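Local coordinates for effector protein MavE (Legionella pneumophila subsp. pneumophila, PDB 6PIR) that is a virulence effector indispensable for endoplasmic reticulum-mediated remodelling of the Legionella-containing vacuole, evasion of lysosomes and replication inside host cells, at residues D55-E60 with E113-S118; E19-V24 with T66-E71; R8-N13 with Q92-I97; L15-T20 with I73-E78. All blocks are in the same frame, centred on the assembly; numbering follows the deposited sequence.

Interaction 1 (D55-E60 with E113-S118)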
loop_
_atom_site.group_PDB
_atom_site.type_symbol
_atom_site.label_atom_id
_atom_site.label_comp_id
_atom_site.label_asym_id
_atom_site.label_seq_id
_atom_site.Cartn_x
_atom_site.Cartn_y
_atom_site.Cartn_z
ATOM N N ASP A 55 -12.149 14.362 2.210
ATOM C CA ASP A 55 -12.906 15.185 3.155
ATOM C C ASP A 55 -14.002 14.417 3.866
ATOM O O ASP A 55 -14.514 14.907 4.888
ATOM C CB ASP A 55 -13.493 16.408 2.461
ATOM C CG ASP A 55 -12.426 17.321 1.923
ATOM O OD1 ASP A 55 -11.296 17.286 2.464
ATOM O OD2 ASP A 55 -12.714 18.082 0.986
ATOM N N ASP A 56 -14.337 13.226 3.385
ATOM C CA ASP A 56 -15.260 12.310 4.038
ATOM C C ASP A 56 -14.552 11.287 4.915
ATOM O O ASP A 56 -15.223 10.441 5.509
ATOM C CB ASP A 56 -16.103 11.553 3.008
ATOM C CG ASP A 56 -17.044 12.445 2.265
ATOM O OD1 ASP A 56 -17.664 13.316 2.902
ATOM O OD2 ASP A 56 -17.178 12.270 1.036
ATOM N N TRP A 57 -13.219 11.319 4.987
ATOM C CA TRP A 57 -12.448 10.416 5.831
ATOM C C TRP A 57 -12.090 11.109 7.150
ATOM O O TRP A 57 -11.656 12.265 7.142
ATOM C CB TRP A 57 -11.155 10.002 5.116
ATOM C CG TRP A 57 -11.286 8.940 4.029
ATOM C CD1 TRP A 57 -12.014 9.007 2.870
ATOM C CD2 TRP A 57 -10.671 7.651 4.046
ATOM N NE1 TRP A 57 -11.849 7.844 2.134
ATOM C CE2 TRP A 57 -11.027 6.995 2.836
ATOM C CE3 TRP A 57 -9.799 7.005 4.936
ATOM C CZ2 TRP A 57 -10.568 5.710 2.521
ATOM C CZ3 TRP A 57 -9.361 5.717 4.622
ATOM C CH2 TRP A 57 -9.748 5.089 3.430
ATOM N N SER A 58 -12.244 10.400 8.265
ATOM C CA SER A 58 -11.762 10.936 9.534
ATOM C C SER A 58 -10.235 10.978 9.550
ATOM O O SER A 58 -9.567 10.261 8.812
ATOM C CB SER A 58 -12.262 10.103 10.702
ATOM O OG SER A 58 -11.671 8.812 10.707
ATOM N N LYS A 59 -9.685 11.841 10.412
ATOM C CA LYS A 59 -8.232 11.916 10.560
ATOM C C LYS A 59 -7.665 10.566 10.977
ATOM O O LYS A 59 -6.609 10.147 10.495
ATOM C CB LYS A 59 -7.857 13.017 11.572
ATOM C CG LYS A 59 -6.375 13.007 12.005
ATOM C CD LYS A 59 -6.004 14.123 12.996
ATOM C CE LYS A 59 -6.182 13.663 14.432
ATOM N NZ LYS A 59 -5.443 14.527 15.416
ATOM N N GLU A 60 -8.355 9.868 11.868
ATOM C CA GLU A 60 -7.844 8.591 12.351
ATOM C C GLU A 60 -7.799 7.546 11.235
ATOM O O GLU A 60 -6.857 6.747 11.170
ATOM C CB GLU A 60 -8.683 8.093 13.515
ATOM C CG GLU A 60 -8.473 8.934 14.749
ATOM C CD GLU A 60 -7.049 8.861 15.307
ATOM O OE1 GLU A 60 -6.520 7.733 15.511
ATOM O OE2 GLU A 60 -6.481 9.942 15.573
ATOM N N GLU A 113 -19.037 3.117 7.666
ATOM C CA GLU A 113 -19.089 2.366 8.910
ATOM C C GLU A 113 -17.729 1.803 9.291
ATOM O O GLU A 113 -17.426 1.647 10.481
ATOM C CB GLU A 113 -20.075 1.214 8.743
ATOM C CG GLU A 113 -20.241 0.379 9.962
ATOM C CD GLU A 113 -21.019 1.118 11.017
ATOM O OE1 GLU A 113 -20.652 1.040 12.211
ATOM O OE2 GLU A 113 -22.019 1.776 10.647
ATOM N N ASN A 114 -16.914 1.475 8.305
ATOM C CA ASN A 114 -15.607 0.880 8.542
ATOM C C ASN A 114 -14.798 0.963 7.263
ATOM O O ASN A 114 -14.689 -0.019 6.523
ATOM C CB ASN A 114 -15.746 -0.556 9.032
ATOM C CG ASN A 114 -14.440 -1.127 9.538
ATOM O OD1 ASN A 114 -13.350 -0.658 9.186
ATOM N ND2 ASN A 114 -14.542 -2.179 10.332
ATOM N N ARG A 115 -14.238 2.142 6.998
ATOM C CA ARG A 115 -13.572 2.384 5.723
ATOM C C ARG A 115 -12.364 1.487 5.520
ATOM O O ARG A 115 -12.049 1.114 4.383
ATOM C CB ARG A 115 -13.144 3.838 5.633
ATOM C CG ARG A 115 -14.279 4.824 5.628
ATOM C CD ARG A 115 -13.807 6.142 5.039
ATOM N NE ARG A 115 -14.785 7.216 5.183
ATOM C CZ ARG A 115 -15.838 7.393 4.392
ATOM N NH1 ARG A 115 -16.076 6.540 3.409
ATOM N NH2 ARG A 115 -16.666 8.421 4.591
ATOM N N LEU A 116 -11.644 1.169 6.598
ATOM C CA LEU A 116 -10.451 0.352 6.438
ATOM C C LEU A 116 -10.809 -1.089 6.133
ATOM O O LEU A 116 -10.057 -1.767 5.417
ATOM C CB LEU A 116 -9.586 0.465 7.691
ATOM C CG LEU A 116 -8.684 1.727 7.743
ATOM C CD1 LEU A 116 -7.769 1.920 6.519
ATOM C CD2 LEU A 116 -9.462 3.001 7.952
ATOM N N LYS A 117 -11.966 -1.561 6.617
ATOM C CA LYS A 117 -12.434 -2.872 6.182
ATOM C C LYS A 117 -12.681 -2.850 4.675
ATOM O O LYS A 117 -12.333 -3.805 3.950
ATOM C CB LYS A 117 -13.692 -3.262 6.978
ATOM C CG LYS A 117 -14.258 -4.661 6.649
ATOM C CD LYS A 117 -15.536 -5.010 7.460
ATOM C CE LYS A 117 -15.314 -5.096 8.978
ATOM N NZ LYS A 117 -16.556 -5.634 9.684
ATOM N N SER A 118 -13.239 -1.745 4.172
ATOM C CA SER A 118 -13.454 -1.642 2.719
ATOM C C SER A 118 -12.144 -1.609 1.967
ATOM O O SER A 118 -12.032 -2.205 0.891
ATOM C CB SER A 118 -14.278 -0.410 2.369
ATOM O OG SER A 118 -15.607 -0.510 2.837
HETATM O O HOH W 1 -13.817 8.028 7.925
#
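Trp57 and Arg115 each turn CG beside the backbone N and anti to the carbonyl carbon (chi1 -78° in Trp57), and the arginine then runs extended from CG to NE, which brings its outer half over the indole. Arg115 CD sits over one ring face, 3.6 Å from the centroid of the Trp57 five-membered ring, as a CH-pi contact. The guanidinium continues nearly flat on the indole, its plane turned by 19°, with Arg115 CZ 4.7 Å from the same Trp57 centroid in a cation-pi stack. Arginine suits the place because its CD methylene and flat cation can both lie on the aromatic face while its N-H groups serve polar partners. Arg115 NH2 donates to Asp56 O at 2.6 Å, a short but bent bond (131° at the hydrogen) whose donor stands above the carbonyl plane. Arg115 NE gives its hydrogen to a water at 3.0 Å, lying in the guanidinium plane, and this water also accepts from Ser58 N at 2.9 Å. With NH1 bonded to Thr110, all three nitrogens have partners, which fixes the rotation of the group. The Asp56 carboxylate stays apart, OD2 lying 5.3 Å from Arg115 NH2, yet probably favours the cation nearby. Leu116 CD2 adds a looser apolar touch on Trp57 CZ3, at 4.3 Å. Ser58 and Asn114 are both N-caps, Asn114 OD1 accepting from Lys117 N, so the contact joins the starts of helix 59-77 and helix 115-134. Trp57 also packs on Ile51 and Thr107, and Leu116 reaches Phe65 of helix 59-77 and Leu22 near the end of helix 5-21.

Interaction 2 (E19-V24 with T66-E71)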
loop_
_atom_site.group_PDB
_atom_site.type_symbol
_atom_site.label_atom_id
_atom_site.label_comp_id
_atom_site.label_asym_id
_atom_site.label_seq_id
_atom_site.Cartn_x
_atom_site.Cartn_y
_atom_site.Cartn_z
ATOM N N GLU A 19 -3.161 -5.388 3.519
ATOM C CA GLU A 19 -4.281 -6.147 4.074
ATOM C C GLU A 19 -3.924 -6.731 5.436
ATOM O O GLU A 19 -4.766 -6.768 6.341
ATOM C CB GLU A 19 -4.695 -7.275 3.124
ATOM C CG GLU A 19 -5.357 -6.821 1.843
ATOM C CD GLU A 19 -5.283 -7.916 0.764
ATOM O OE1 GLU A 19 -5.553 -9.078 1.120
ATOM O OE2 GLU A 19 -4.861 -7.620 -0.389
ATOM N N THR A 20 -2.694 -7.234 5.577
ATOM C CA THR A 20 -2.236 -7.797 6.846
ATOM C C THR A 20 -2.268 -6.740 7.958
ATOM O O THR A 20 -2.833 -6.962 9.041
ATOM C CB THR A 20 -0.829 -8.379 6.641
ATOM O OG1 THR A 20 -0.857 -9.438 5.659
ATOM C CG2 THR A 20 -0.229 -8.945 7.938
ATOM N N ILE A 21 -1.721 -5.555 7.678
ATOM C CA ILE A 21 -1.689 -4.480 8.663
ATOM C C ILE A 21 -3.113 -4.072 9.021
ATOM O O ILE A 21 -3.451 -3.904 10.198
ATOM C CB ILE A 21 -0.859 -3.299 8.125
ATOM C CG1 ILE A 21 0.598 -3.737 7.943
ATOM C CG2 ILE A 21 -0.918 -2.085 9.097
ATOM C CD1 ILE A 21 1.437 -2.738 7.130
ATOM N N LEU A 22 -3.992 -3.995 8.024
ATOM C CA LEU A 22 -5.379 -3.641 8.305
ATOM C C LEU A 22 -6.174 -4.790 8.927
ATOM O O LEU A 22 -7.343 -4.608 9.268
ATOM C CB LEU A 22 -6.056 -3.165 7.013
ATOM C CG LEU A 22 -5.393 -1.890 6.475
ATOM C CD1 LEU A 22 -6.020 -1.435 5.155
ATOM C CD2 LEU A 22 -5.402 -0.773 7.552
ATOM N N SER A 23 -5.592 -5.968 9.062
ATOM C CA SER A 23 -6.313 -7.100 9.623
ATOM C C SER A 23 -5.985 -7.382 11.081
ATOM O O SER A 23 -6.539 -8.335 11.645
ATOM C CB SER A 23 -6.051 -8.344 8.793
ATOM O OG SER A 23 -6.615 -8.206 7.500
ATOM N N VAL A 24 -5.075 -6.630 11.697
ATOM C CA VAL A 24 -4.660 -6.881 13.080
ATOM C C VAL A 24 -4.933 -5.642 13.925
ATOM O O VAL A 24 -5.203 -4.550 13.414
ATOM C CB VAL A 24 -3.187 -7.294 13.169
ATOM C CG1 VAL A 24 -2.943 -8.589 12.339
ATOM C CG2 VAL A 24 -2.314 -6.162 12.648
ATOM N N THR A 66 -2.550 5.666 5.776
ATOM C CA THR A 66 -1.258 6.140 5.283
ATOM C C THR A 66 -0.128 5.421 5.997
ATOM O O THR A 66 0.884 5.068 5.374
ATOM C CB THR A 66 -1.104 7.646 5.477
ATOM O OG1 THR A 66 -1.141 7.942 6.874
ATOM C CG2 THR A 66 -2.213 8.425 4.764
ATOM N N SER A 67 -0.273 5.213 7.307
ATOM C CA SER A 67 0.721 4.430 8.025
ATOM C C SER A 67 0.856 3.058 7.416
ATOM O O SER A 67 1.983 2.592 7.190
ATOM C CB SER A 67 0.358 4.329 9.512
ATOM O OG SER A 67 0.521 5.611 10.097
ATOM N N ALA A 68 -0.275 2.414 7.104
ATOM C CA ALA A 68 -0.200 1.055 6.582
ATOM C C ALA A 68 0.463 1.022 5.214
ATOM O O ALA A 68 1.240 0.112 4.925
ATOM C CB ALA A 68 -1.581 0.422 6.530
ATOM N N ILE A 69 0.128 1.974 4.341
ATOM C CA ILE A 69 0.763 2.031 3.024
ATOM C C ILE A 69 2.270 2.249 3.162
ATOM O O ILE A 69 3.067 1.618 2.461
ATOM C CB ILE A 69 0.131 3.128 2.156
ATOM C CG1 ILE A 69 -1.282 2.733 1.694
ATOM C CG2 ILE A 69 1.008 3.393 0.933
ATOM C CD1 ILE A 69 -1.335 1.635 0.617
ATOM N N ALA A 70 2.675 3.227 3.989
ATOM C CA ALA A 70 4.100 3.511 4.142
ATOM C C ALA A 70 4.834 2.296 4.694
ATOM O O ALA A 70 5.934 1.963 4.225
ATOM C CB ALA A 70 4.318 4.747 5.022
ATOM N N GLU A 71 4.196 1.574 5.622
ATOM C CA GLU A 71 4.800 0.375 6.193
ATOM C C GLU A 71 4.887 -0.723 5.157
ATOM O O GLU A 71 5.877 -1.458 5.115
ATOM C CB GLU A 71 3.997 -0.099 7.401
ATOM C CG GLU A 71 4.182 0.822 8.621
ATOM C CD GLU A 71 2.960 0.889 9.528
ATOM O OE1 GLU A 71 2.084 0.006 9.487
ATOM O OE2 GLU A 71 2.869 1.841 10.309
#
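At the C-terminal end of helix 5-21, where the chain makes a type I beta turn from Ile21 to Val24, Ile21 and Leu22 pack against Ala68 and Glu71 of helix 59-77. Alanine suits the meeting point: its small side chain lets the backbones come close, with Ile21 CA and Ala68 CA only 6.1 Å apart. Ile21 uses both branches. CG2, anti to the backbone N, meets Ala68 CB at 3.6 Å, while the longer CG1 branch starts beside the backbone N (chi1 -64°) and carries CD1 to Ala68 O, also at 3.6 Å. The same CD1 lies against the methylene of Glu71, 3.7 Å from its CB, and beside the carboxylate, 3.7 Å from Glu71 OE1. Leu22 comes in from the turn with CD2 4.1 Å from Ala68 CB, and its side chain also touches Val119 of helix 115-134. Behind the interface, Ser23 OG donates to Glu19 O at 2.6 Å and ties the turn back to the last helical residues. On the other side of helix 59-77, Ala70 touches Tyr45 of the NPxY motif. The contact is mainly van der Waals, a branched side chain fitted to a small one. The buried Glu71 carboxylate turns its other oxygen, OE2, to a hydrogen bond with His33 ND1 of helix 26-36, which probably helps it tolerate a hydrocarbon neighbour.

Interaction 3 (R8-N13 with Q92-I97)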
loop_
_atom_site.group_PDB
_atom_site.type_symbol
_atom_site.label_atom_id
_atom_site.label_comp_id
_atom_site.label_asym_id
_atom_site.label_seq_id
_atom_site.Cartn_x
_atom_site.Cartn_y
_atom_site.Cartn_z
ATOM N N ARG A 8 3.900 -4.869 -11.120
ATOM C CA ARG A 8 2.781 -5.732 -10.736
ATOM C C ARG A 8 3.109 -6.588 -9.506
ATOM O O ARG A 8 2.264 -6.760 -8.615
ATOM C CB ARG A 8 2.338 -6.575 -11.931
ATOM C CG ARG A 8 1.382 -5.781 -12.809
ATOM C CD ARG A 8 0.895 -6.531 -14.009
ATOM N NE ARG A 8 1.922 -6.596 -15.029
ATOM C CZ ARG A 8 2.441 -7.731 -15.467
ATOM N NH1 ARG A 8 1.992 -8.876 -14.956
ATOM N NH2 ARG A 8 3.370 -7.711 -16.431
ATOM N N ASN A 9 4.318 -7.146 -9.444
ATOM C CA ASN A 9 4.712 -7.919 -8.270
ATOM C C ASN A 9 4.826 -7.033 -7.039
ATOM O O ASN A 9 4.424 -7.437 -5.937
ATOM C CB ASN A 9 6.030 -8.641 -8.526
ATOM C CG ASN A 9 5.890 -10.138 -8.417
ATOM O OD1 ASN A 9 6.084 -10.716 -7.347
ATOM N ND2 ASN A 9 5.565 -10.776 -9.525
ATOM N N PHE A 10 5.398 -5.833 -7.210
ATOM C CA PHE A 10 5.492 -4.885 -6.113
ATOM C C PHE A 10 4.105 -4.559 -5.560
ATOM O O PHE A 10 3.904 -4.482 -4.340
ATOM C CB PHE A 10 6.168 -3.617 -6.600
ATOM C CG PHE A 10 6.526 -2.670 -5.501
ATOM C CD1 PHE A 10 7.793 -2.712 -4.927
ATOM C CD2 PHE A 10 5.621 -1.727 -5.053
ATOM C CE1 PHE A 10 8.145 -1.830 -3.896
ATOM C CE2 PHE A 10 5.958 -0.853 -4.032
ATOM C CZ PHE A 10 7.227 -0.903 -3.455
ATOM N N LEU A 11 3.143 -4.352 -6.448
ATOM C CA LEU A 11 1.780 -4.080 -6.026
ATOM C C LEU A 11 1.214 -5.262 -5.262
ATOM O O LEU A 11 0.566 -5.084 -4.234
ATOM C CB LEU A 11 0.911 -3.781 -7.260
ATOM C CG LEU A 11 1.178 -2.473 -7.996
ATOM C CD1 LEU A 11 0.429 -2.516 -9.335
ATOM C CD2 LEU A 11 0.778 -1.246 -7.173
ATOM N N ILE A 12 1.380 -6.479 -5.789
ATOM C CA ILE A 12 0.807 -7.649 -5.116
ATOM C C ILE A 12 1.361 -7.785 -3.691
ATOM O O ILE A 12 0.624 -8.035 -2.718
ATOM C CB ILE A 12 1.084 -8.909 -5.941
ATOM C CG1 ILE A 12 0.208 -8.907 -7.198
ATOM C CG2 ILE A 12 0.864 -10.148 -5.110
ATOM C CD1 ILE A 12 0.660 -9.896 -8.170
ATOM N N ASN A 13 2.673 -7.628 -3.540
ATOM C CA ASN A 13 3.259 -7.786 -2.198
ATOM C C ASN A 13 2.884 -6.642 -1.275
ATOM O O ASN A 13 2.708 -6.831 -0.048
ATOM C CB ASN A 13 4.767 -7.889 -2.322
ATOM C CG ASN A 13 5.195 -9.176 -2.935
ATOM O OD1 ASN A 13 4.541 -10.199 -2.751
ATOM N ND2 ASN A 13 6.306 -9.150 -3.647
ATOM N N GLN A 92 11.159 3.051 -7.489
ATOM C CA GLN A 92 10.588 4.390 -7.471
ATOM C C GLN A 92 9.333 4.445 -8.331
ATOM O O GLN A 92 8.315 5.013 -7.923
ATOM C CB GLN A 92 11.613 5.415 -7.957
ATOM N N SER A 93 9.390 3.846 -9.520
ATOM C CA SER A 93 8.233 3.841 -10.408
ATOM C C SER A 93 7.112 2.949 -9.896
ATOM O O SER A 93 5.953 3.327 -9.992
ATOM C CB SER A 93 8.630 3.426 -11.816
ATOM O OG SER A 93 7.906 4.236 -12.727
ATOM N N ALA A 94 7.426 1.740 -9.418
ATOM C CA ALA A 94 6.406 0.858 -8.867
ATOM C C ALA A 94 5.755 1.477 -7.636
ATOM O O ALA A 94 4.548 1.340 -7.423
ATOM C CB ALA A 94 7.015 -0.504 -8.541
ATOM N N ARG A 95 6.545 2.169 -6.815
ATOM C CA ARG A 95 6.004 2.874 -5.672
ATOM C C ARG A 95 5.180 4.066 -6.139
ATOM O O ARG A 95 4.101 4.329 -5.598
ATOM C CB ARG A 95 7.165 3.279 -4.761
ATOM C CG ARG A 95 6.818 4.110 -3.584
ATOM C CD ARG A 95 8.128 4.431 -2.835
ATOM N NE ARG A 95 8.968 5.357 -3.581
ATOM C CZ ARG A 95 10.251 5.151 -3.892
ATOM N NH1 ARG A 95 10.908 6.067 -4.585
ATOM N NH2 ARG A 95 10.885 4.044 -3.513
ATOM N N ASN A 96 5.628 4.753 -7.190
ATOM C CA ASN A 96 4.841 5.847 -7.737
ATOM C C ASN A 96 3.535 5.316 -8.318
ATOM O O ASN A 96 2.521 5.998 -8.255
ATOM C CB ASN A 96 5.591 6.634 -8.824
ATOM C CG ASN A 96 6.749 7.513 -8.297
ATOM O OD1 ASN A 96 6.812 7.868 -7.124
ATOM N ND2 ASN A 96 7.613 7.941 -9.223
ATOM N N ILE A 97 3.550 4.120 -8.903
ATOM C CA ILE A 97 2.302 3.545 -9.423
ATOM C C ILE A 97 1.378 3.195 -8.272
ATOM O O ILE A 97 0.198 3.550 -8.281
ATOM C CB ILE A 97 2.563 2.326 -10.327
ATOM C CG1 ILE A 97 3.174 2.770 -11.673
ATOM C CG2 ILE A 97 1.256 1.579 -10.600
ATOM C CD1 ILE A 97 3.722 1.626 -12.485
#
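Phe10 against Ala94 is the tight half of this helix crossing, and Leu11 against Ile97 the loose one. The short axes of 8-13 and 92-97 approach to 9.2 Å at a crossing angle of -55°, and the alanine sits where the backbones come nearest, its methyl leaving room for a phenyl ring. Phe10 holds CG anti to the backbone N (chi1 -170°), which carries the ring across to the other helix. Ala94 CB then lies 3.8 Å from both Phe10 CB and Phe10 CG, approaching the ring obliquely. Farther out, Phe10 CE2 rests near the backbone of the next residue, 4.1 Å from Arg95 CA. Phe10 and Ala94 are both buried. By comparison, Leu11 CD1 only just reaches Ile97 CG2, at 4.4 Å, and Ile97 is partly exposed. Arg95 follows the same division: the start of its side chain borders the Phe10 ring, CB lying 4.4 Å from Phe10 CE2, whereas the chain beyond leads away and turns one guanidinium face over Gln92 CA. An arginine can thus give hydrocarbon to the core margin and still place its charge outside the apolar contact. Phe10 also packs on Val76 and Ser77 of helix 59-77, and Arg95 on Ile73 of the same helix. Leu11 continues to Leu98 and Tyr102 along helix 85-106, while Ile12, on another flank of helix 5-21, faces Ile131 and Leu134 of helix 115-134.

Interaction 4 (L15-T20 with I73-E78)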
loop_
_atom_site.group_PDB
_atom_site.type_symbol
_atom_site.label_atom_id
_atom_site.label_comp_id
_atom_site.label_asym_id
_atom_site.label_seq_id
_atom_site.Cartn_x
_atom_site.Cartn_y
_atom_site.Cartn_z
ATOM N N LEU A 15 0.059 -4.878 -1.456
ATOM C CA LEU A 15 -1.314 -5.126 -1.075
ATOM C C LEU A 15 -1.418 -6.210 -0.024
ATOM O O LEU A 15 -2.213 -6.079 0.908
ATOM C CB LEU A 15 -2.138 -5.488 -2.310
ATOM C CG LEU A 15 -2.227 -4.347 -3.295
ATOM C CD1 LEU A 15 -3.109 -4.809 -4.465
ATOM C CD2 LEU A 15 -2.729 -3.077 -2.660
ATOM N N MET A 16 -0.604 -7.263 -0.128
ATOM C CA MET A 16 -0.613 -8.273 0.926
ATOM C C MET A 16 -0.267 -7.661 2.285
ATOM O O MET A 16 -0.957 -7.910 3.285
ATOM C CB MET A 16 0.341 -9.406 0.564
ATOM C CG MET A 16 1.018 -10.050 1.773
ATOM S SD MET A 16 2.468 -10.851 1.154
ATOM C CE MET A 16 3.651 -9.554 1.380
ATOM N N PHE A 17 0.798 -6.848 2.349
ATOM C CA PHE A 17 1.139 -6.232 3.627
ATOM C C PHE A 17 0.077 -5.236 4.078
ATOM O O PHE A 17 -0.205 -5.141 5.274
ATOM C CB PHE A 17 2.477 -5.535 3.573
ATOM C CG PHE A 17 3.645 -6.452 3.713
ATOM C CD1 PHE A 17 3.775 -7.269 4.840
ATOM C CD2 PHE A 17 4.591 -6.521 2.724
ATOM C CE1 PHE A 17 4.857 -8.115 4.968
ATOM C CE2 PHE A 17 5.701 -7.347 2.875
ATOM C CZ PHE A 17 5.813 -8.152 4.008
ATOM N N LEU A 18 -0.486 -4.455 3.143
ATOM C CA LEU A 18 -1.576 -3.541 3.471
ATOM C C LEU A 18 -2.727 -4.286 4.130
ATOM O O LEU A 18 -3.252 -3.870 5.172
ATOM C CB LEU A 18 -2.071 -2.828 2.199
ATOM C CG LEU A 18 -3.278 -1.890 2.401
ATOM C CD1 LEU A 18 -3.010 -0.718 3.350
ATOM C CD2 LEU A 18 -3.790 -1.368 1.001
ATOM N N GLU A 19 -3.161 -5.388 3.519
ATOM C CA GLU A 19 -4.281 -6.147 4.074
ATOM C C GLU A 19 -3.924 -6.731 5.436
ATOM O O GLU A 19 -4.766 -6.768 6.341
ATOM C CB GLU A 19 -4.695 -7.275 3.124
ATOM C CG GLU A 19 -5.357 -6.821 1.843
ATOM C CD GLU A 19 -5.283 -7.916 0.764
ATOM O OE1 GLU A 19 -5.553 -9.078 1.120
ATOM O OE2 GLU A 19 -4.861 -7.620 -0.389
ATOM N N THR A 20 -2.694 -7.234 5.577
ATOM C CA THR A 20 -2.236 -7.797 6.846
ATOM C C THR A 20 -2.268 -6.740 7.958
ATOM O O THR A 20 -2.833 -6.962 9.041
ATOM C CB THR A 20 -0.829 -8.379 6.641
ATOM O OG1 THR A 20 -0.857 -9.438 5.659
ATOM C CG2 THR A 20 -0.229 -8.945 7.938
ATOM N N ILE A 73 5.147 -0.333 1.873
ATOM C CA ILE A 73 6.230 0.011 0.942
ATOM C C ILE A 73 7.590 -0.300 1.562
ATOM O O ILE A 73 8.473 -0.867 0.908
ATOM C CB ILE A 73 6.126 1.487 0.520
ATOM C CG1 ILE A 73 4.861 1.731 -0.283
ATOM C CG2 ILE A 73 7.365 1.936 -0.248
ATOM C CD1 ILE A 73 4.537 3.179 -0.452
ATOM N N ALA A 74 7.785 0.091 2.829
ATOM C CA ALA A 74 9.020 -0.210 3.542
ATOM C C ALA A 74 9.306 -1.706 3.543
ATOM O O ALA A 74 10.430 -2.132 3.242
ATOM C CB ALA A 74 8.906 0.309 4.986
ATOM N N LEU A 75 8.292 -2.518 3.890
ATOM C CA LEU A 75 8.491 -3.955 4.025
ATOM C C LEU A 75 8.788 -4.613 2.679
ATOM O O LEU A 75 9.696 -5.452 2.566
ATOM C CB LEU A 75 7.259 -4.591 4.665
ATOM C CG LEU A 75 7.044 -4.260 6.167
ATOM C CD1 LEU A 75 5.654 -4.660 6.584
ATOM C CD2 LEU A 75 8.080 -4.970 7.009
ATOM N N VAL A 76 8.057 -4.229 1.640
ATOM C CA VAL A 76 8.369 -4.776 0.323
ATOM C C VAL A 76 9.734 -4.299 -0.145
ATOM O O VAL A 76 10.549 -5.095 -0.619
ATOM C CB VAL A 76 7.265 -4.415 -0.691
ATOM C CG1 VAL A 76 7.688 -4.821 -2.110
ATOM C CG2 VAL A 76 5.949 -5.113 -0.308
ATOM N N SER A 77 10.025 -3.007 0.007
ATOM C CA SER A 77 11.260 -2.461 -0.527
ATOM C C SER A 77 12.481 -3.062 0.150
ATOM O O SER A 77 13.528 -3.189 -0.484
ATOM C CB SER A 77 11.298 -0.939 -0.377
ATOM O OG SER A 77 10.274 -0.284 -1.095
ATOM N N GLU A 78 12.392 -3.426 1.436
ATOM C CA GLU A 78 13.610 -3.933 2.063
ATOM C C GLU A 78 13.976 -5.355 1.637
ATOM O O GLU A 78 15.053 -5.823 2.015
ATOM C CB GLU A 78 13.515 -3.832 3.589
ATOM C CG GLU A 78 12.549 -4.758 4.204
ATOM C CD GLU A 78 12.378 -4.464 5.678
ATOM O OE1 GLU A 78 11.748 -5.300 6.369
ATOM O OE2 GLU A 78 12.819 -3.373 6.109
#
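Phe17 receives Leu75 over a face of its ring and Val76 at its edge. Leu75 CB stands above the ring, toward the rim, 3.6 Å from Phe17 CE2; at 3.8 Å from the Phe17 ring centroid and 17° off the normal it makes a CH-pi contact. Farther along the leucine, CD1 covers the other side of the same face, 3.7 Å from Phe17 CD1, so the aliphatic chain spans the ring. Val76 CG2 comes in near the ring plane, 3.6 Å from Phe17 CD2. In Phe17, CG is anti to the carbonyl carbon (chi1 -80°), and the ring extends toward helix 59-77. This is helix-to-helix packing in the all-helical bundle formed by this portion of MavE, helix 5-21 lying against the C-terminal half of helix 59-77, and a large flat residue suits it by bridging backbones whose nearest CA atoms, of Phe17 and Leu75, are 7.7 Å apart. In the next shell, Leu75 also touches Phe35 and Thr36 of helix 26-36, and Val76 packs on Asn13 and Ser14. Thr20 OG1 and Ser77 OG each donate back to their own helix, to Met16 O and Ile73 O respectively, both at 2.8 Å.

Overall arrangement
From the N terminus, helix 5-21 first takes part in interaction 3, which closes the long loop from 8-13 to 92-97. Interactions 4 and 2 lie within that loop: 15-20 joins 73-78, and 19-24 joins 66-71, so helix 59-77 is gripped at two successive levels. Interaction 1 crosses all three, since 55-60 falls between their segments and 113-118 beyond them; it ties the start of helix 59-77 to helix 115-134. The contacts form a chain: Leu116 meets Leu22 between interactions 1 and 2, Leu18 links 2 with 4, and Phe10 with Val76 links 4 with 3. Interactions 1 and 3 lie on opposite sides of the chain's centre, their centres about 24 Å apart.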